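Long-range contact in lysyl oxidase (Pichia pastoris, PDB 1W7C), which probably oxidises primary amines, including peptidyl lysine side chains, using a copper ion and a topaquinone cofactor: residues I195-T207 with K255-Q267. Sequence-based numbering, arbitrary orientation.
With NAG (2-acetamido-2-deoxy-beta-D-glucopyranose), chain S.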
# COMPACT_ATOMS: atom_id res chain seq x y z
N ILE A 195 -34.28 -4.96 -13.17
CA ILE A 195 -34.57 -4.84 -14.60
C ILE A 195 -33.54 -5.68 -15.40
O ILE A 195 -32.35 -5.65 -15.09
CB ILE A 195 -34.51 -3.36 -15.05
CG1 ILE A 195 -35.45 -2.46 -14.21
CG2 ILE A 195 -34.79 -3.24 -16.55
CD1 ILE A 195 -36.90 -2.73 -14.39
N ASN A 196 -33.99 -6.41 -16.41
CA ASN A 196 -33.08 -7.16 -17.27
C ASN A 196 -32.28 -6.21 -18.13
O ASN A 196 -32.81 -5.23 -18.65
CB ASN A 196 -33.82 -8.10 -18.24
CG ASN A 196 -34.61 -9.18 -17.56
OD1 ASN A 196 -34.37 -9.53 -16.40
ND2 ASN A 196 -35.55 -9.75 -18.30
N THR A 197 -31.00 -6.51 -18.29
CA THR A 197 -30.11 -5.75 -19.17
C THR A 197 -29.40 -6.69 -20.11
O THR A 197 -29.36 -7.90 -19.87
CB THR A 197 -29.05 -4.97 -18.40
OG1 THR A 197 -28.06 -5.88 -17.88
CG2 THR A 197 -29.64 -4.23 -17.21
N GLU A 198 -28.81 -6.13 -21.15
CA GLU A 198 -28.03 -6.91 -22.09
C GLU A 198 -26.55 -7.03 -21.71
O GLU A 198 -25.81 -7.78 -22.36
CB GLU A 198 -28.15 -6.31 -23.50
CG GLU A 198 -27.23 -5.13 -23.79
CD GLU A 198 -27.30 -4.65 -25.24
OE1 GLU A 198 -27.15 -3.42 -25.47
OE2 GLU A 198 -27.50 -5.48 -26.16
N ASN A 199 -26.14 -6.36 -20.64
CA ASN A 199 -24.71 -6.20 -20.33
C ASN A 199 -24.35 -6.55 -18.89
O ASN A 199 -23.39 -6.06 -18.34
CB ASN A 199 -24.23 -4.78 -20.67
CG ASN A 199 -24.96 -3.70 -19.88
OD1 ASN A 199 -26.15 -3.84 -19.58
ND2 ASN A 199 -24.25 -2.66 -19.50
N ASP A 200 -25.15 -7.42 -18.29
CA ASP A 200 -24.87 -7.95 -16.95
C ASP A 200 -24.88 -6.86 -15.88
O ASP A 200 -24.24 -7.01 -14.86
CB ASP A 200 -23.51 -8.69 -16.94
CG ASP A 200 -23.35 -9.62 -15.75
OD1 ASP A 200 -24.32 -10.37 -15.51
OD2 ASP A 200 -22.32 -9.66 -15.00
N ALA A 201 -25.66 -5.79 -16.10
CA ALA A 201 -25.73 -4.65 -15.18
C ALA A 201 -27.00 -4.61 -14.33
O ALA A 201 -27.38 -3.57 -13.84
CB ALA A 201 -25.58 -3.34 -15.96
N GLU A 202 -27.64 -5.77 -14.15
CA GLU A 202 -28.89 -5.89 -13.38
C GLU A 202 -28.73 -5.30 -11.99
O GLU A 202 -29.67 -4.75 -11.43
CB GLU A 202 -29.32 -7.36 -13.28
CG GLU A 202 -29.90 -7.92 -14.58
CD GLU A 202 -28.87 -8.22 -15.68
OE1 GLU A 202 -27.66 -8.44 -15.40
OE2 GLU A 202 -29.30 -8.30 -16.83
N ASN A 203 -27.52 -5.41 -11.43
CA ASN A 203 -27.30 -4.90 -10.07
C ASN A 203 -27.40 -3.38 -9.96
O ASN A 203 -27.54 -2.87 -8.86
CB ASN A 203 -25.91 -5.32 -9.55
CG ASN A 203 -25.93 -6.63 -8.78
OD1 ASN A 203 -24.93 -7.01 -8.18
ND2 ASN A 203 -27.03 -7.35 -8.83
N LEU A 204 -27.32 -2.67 -11.09
CA LEU A 204 -27.48 -1.22 -11.11
C LEU A 204 -28.92 -0.77 -11.31
O LEU A 204 -29.21 0.42 -11.24
CB LEU A 204 -26.59 -0.60 -12.20
CG LEU A 204 -25.08 -0.87 -12.07
CD1 LEU A 204 -24.29 -0.09 -13.11
CD2 LEU A 204 -24.55 -0.55 -10.68
N VAL A 205 -29.83 -1.73 -11.52
CA VAL A 205 -31.25 -1.43 -11.71
C VAL A 205 -32.16 -2.27 -10.82
O VAL A 205 -33.09 -2.95 -11.30
CB VAL A 205 -31.61 -1.55 -13.21
CG1 VAL A 205 -31.09 -0.34 -13.97
CG2 VAL A 205 -31.04 -2.81 -13.82
N PRO A 206 -31.93 -2.20 -9.51
CA PRO A 206 -32.86 -2.78 -8.54
C PRO A 206 -34.14 -1.98 -8.48
O PRO A 206 -34.12 -0.74 -8.48
CB PRO A 206 -32.10 -2.66 -7.21
CG PRO A 206 -31.27 -1.39 -7.37
CD PRO A 206 -30.87 -1.43 -8.83
N THR A 207 -35.27 -2.68 -8.42
CA THR A 207 -36.60 -2.02 -8.54
C THR A 207 -37.22 -1.51 -7.25
O THR A 207 -38.18 -0.75 -7.31
CB THR A 207 -37.60 -2.99 -9.15
OG1 THR A 207 -37.78 -4.13 -8.29
CG2 THR A 207 -37.11 -3.53 -10.49
N LYS A 255 -39.86 5.44 -10.99
CA LYS A 255 -39.47 4.26 -11.74
C LYS A 255 -38.14 4.48 -12.45
O LYS A 255 -37.78 5.60 -12.80
CB LYS A 255 -40.58 3.88 -12.74
CG LYS A 255 -41.90 3.52 -12.05
CD LYS A 255 -43.05 3.32 -13.03
CE LYS A 255 -44.37 3.13 -12.29
NZ LYS A 255 -45.52 3.22 -13.22
N ILE A 256 -37.42 3.39 -12.67
CA ILE A 256 -36.18 3.40 -13.40
C ILE A 256 -36.45 3.82 -14.85
O ILE A 256 -37.40 3.35 -15.46
CB ILE A 256 -35.53 2.00 -13.37
CG1 ILE A 256 -35.12 1.65 -11.93
CG2 ILE A 256 -34.31 1.97 -14.23
CD1 ILE A 256 -34.87 0.15 -11.71
N ASP A 257 -35.60 4.70 -15.38
CA ASP A 257 -35.63 5.05 -16.80
C ASP A 257 -34.89 3.97 -17.60
O ASP A 257 -33.68 4.04 -17.85
CB ASP A 257 -35.02 6.43 -17.03
CG ASP A 257 -35.15 6.90 -18.46
OD1 ASP A 257 -35.59 6.13 -19.34
OD2 ASP A 257 -34.83 8.04 -18.78
N VAL A 258 -35.66 2.97 -18.05
CA VAL A 258 -35.10 1.82 -18.76
C VAL A 258 -34.69 2.11 -20.20
O VAL A 258 -33.99 1.31 -20.82
CB VAL A 258 -36.06 0.60 -18.71
CG1 VAL A 258 -36.36 0.22 -17.26
CG2 VAL A 258 -37.36 0.85 -19.50
N ASP A 259 -35.06 3.28 -20.69
CA ASP A 259 -34.72 3.71 -22.02
C ASP A 259 -33.35 4.38 -22.09
O ASP A 259 -32.81 4.58 -23.19
CB ASP A 259 -35.79 4.68 -22.55
CG ASP A 259 -37.13 4.02 -22.72
OD1 ASP A 259 -37.19 2.82 -23.06
OD2 ASP A 259 -38.20 4.64 -22.54
N ASN A 260 -32.77 4.70 -20.92
CA ASN A 260 -31.50 5.42 -20.89
C ASN A 260 -30.56 4.77 -19.89
O ASN A 260 -30.39 5.24 -18.79
CB ASN A 260 -31.76 6.91 -20.59
CG ASN A 260 -32.52 7.59 -21.71
OD1 ASN A 260 -31.99 7.75 -22.82
ND2 ASN A 260 -33.77 7.95 -21.46
N LEU A 261 -29.93 3.68 -20.34
CA LEU A 261 -29.06 2.87 -19.49
C LEU A 261 -27.59 2.90 -19.94
O LEU A 261 -26.78 2.06 -19.53
CB LEU A 261 -29.57 1.41 -19.45
CG LEU A 261 -30.95 1.25 -18.81
CD1 LEU A 261 -31.44 -0.18 -18.93
CD2 LEU A 261 -30.93 1.69 -17.35
N ASP A 262 -27.21 3.87 -20.75
CA ASP A 262 -25.83 3.95 -21.20
C ASP A 262 -24.83 4.13 -20.05
O ASP A 262 -23.66 3.76 -20.19
CB ASP A 262 -25.67 5.07 -22.22
CG ASP A 262 -26.33 4.76 -23.57
OD1 ASP A 262 -26.73 3.59 -23.83
OD2 ASP A 262 -26.46 5.63 -24.45
N TRP A 263 -25.29 4.72 -18.95
CA TRP A 263 -24.49 4.91 -17.73
C TRP A 263 -24.07 3.58 -17.08
O TRP A 263 -23.24 3.56 -16.16
CB TRP A 263 -25.25 5.80 -16.75
CG TRP A 263 -26.56 5.25 -16.30
CD1 TRP A 263 -27.76 5.37 -16.93
CD2 TRP A 263 -26.82 4.47 -15.12
NE1 TRP A 263 -28.74 4.72 -16.23
CE2 TRP A 263 -28.19 4.17 -15.10
CE3 TRP A 263 -26.02 4.00 -14.07
CZ2 TRP A 263 -28.78 3.42 -14.09
CZ3 TRP A 263 -26.62 3.28 -13.05
CH2 TRP A 263 -27.98 3.00 -13.07
N THR A 264 -24.69 2.46 -17.48
CA THR A 264 -24.31 1.15 -16.97
C THR A 264 -23.22 0.47 -17.81
O THR A 264 -22.77 -0.62 -17.44
CB THR A 264 -25.51 0.19 -16.89
OG1 THR A 264 -25.91 -0.20 -18.21
CG2 THR A 264 -26.74 0.82 -16.17
N VAL A 265 -22.83 1.05 -18.95
CA VAL A 265 -21.93 0.40 -19.90
C VAL A 265 -20.46 0.64 -19.61
O VAL A 265 -20.00 1.78 -19.47
CB VAL A 265 -22.27 0.87 -21.35
CG1 VAL A 265 -21.31 0.26 -22.34
CG2 VAL A 265 -23.72 0.52 -21.69
N ILE A 266 -19.70 -0.44 -19.54
CA ILE A 266 -18.29 -0.37 -19.16
C ILE A 266 -17.38 0.09 -20.29
O ILE A 266 -16.53 0.93 -20.10
CB ILE A 266 -17.80 -1.73 -18.62
CG1 ILE A 266 -18.54 -2.18 -17.39
CG2 ILE A 266 -16.27 -1.67 -18.33
CD1 ILE A 266 -18.38 -3.65 -17.16
N GLN A 267 -17.51 -0.51 -21.44
CA GLN A 267 -16.51 -0.34 -22.48
C GLN A 267 -16.61 1.02 -23.16
O GLN A 267 -17.64 1.70 -23.06
CB GLN A 267 -16.64 -1.46 -23.47
CG GLN A 267 -17.83 -1.37 -24.42
CD GLN A 267 -19.07 -2.05 -23.88
OE1 GLN A 267 -19.14 -2.41 -22.69
NE2 GLN A 267 -20.08 -2.22 -24.75
C1 NAG S . -22.08 7.29 -26.48
C2 NAG S . -23.15 7.01 -25.40
C3 NAG S . -24.40 7.91 -25.50
C4 NAG S . -24.07 9.35 -25.92
C5 NAG S . -23.10 9.34 -27.10
C6 NAG S . -22.74 10.75 -27.56
C7 NAG S . -23.10 4.65 -24.65
C8 NAG S . -23.55 3.25 -24.95
N2 NAG S . -23.55 5.61 -25.48
O3 NAG S . -25.18 7.92 -24.29
O4 NAG S . -25.26 10.03 -26.27
O5 NAG S . -21.92 8.68 -26.72
O6 NAG S . -21.99 11.38 -26.54
O7 NAG S . -22.37 4.86 -23.68
O HOH W 1 -21.23 -3.03 -19.60
O HOH W 2 -27.84 -1.70 -19.48
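Ala201 and Thr264 mark the closest approach of the two segments, their CA atoms 6.2 Å apart, each segment making a short 3-10 turn. Thr264 joins the polar and apolar halves of the contact. With chi1 at 72°, its OG1 stands between the backbone N and the carbonyl carbon, where it donates to Leu261 O (2.8 Å), an oxygen that also accepts from Thr264 N. Having used its proton, the hydroxyl accepts from Asn199 ND2 at 3.2 Å, nearly straight (165°) and in the amide plane. A water donates to both Thr264 OG1 and Asn199 OD1, while a second accepts from Asn199 ND2 and Ile266 N. Asparagine suits this place because one amide end donates and the other accepts. Threonine adds a methyl, CG2, 3.6 Å above the Trp263 ring plane and over its centre; alanine at 201 permits the 3.7 Å approach of its CB to Thr264 CB. The Leu204 side chain, about 11 Å from the copper ion, runs past Thr264 in the opposite direction. With an alanine in place of Thr264, Asn199 ND2 would probably lose its acceptor across the contact and Leu261 O one of its two donors, leaving the amide held mainly through water.

Farther along, aliphatic side chains suit the apolar packing. Ile195 CG1 and Ile256 CD1 meet tip to tip at 3.7 Å, and the Val258 side chain crosses that of Ile195 at about a right angle. Val205 turns CG1 towards Ile256 CG2 and Leu261 CD2. Trp263 offers its edge to Leu204 O, CH2 lying 3.4 Å away, while its ring stacks with His480.

Asp257 to Asn260 form a type I turn; Asp257 OD1 also accepts from Asp259 N, an Asx turn. Asp262 OD2 accepts from O3 of an N-acetylglucosamine attached to the protein itself. In this copper amine oxidase, the connection leaving strand 187-195 of a five-stranded antiparallel sheet thus packs on the loop after helix 238-246, beside the second subunit, whose Tyr418 OH bonds Asn199 O.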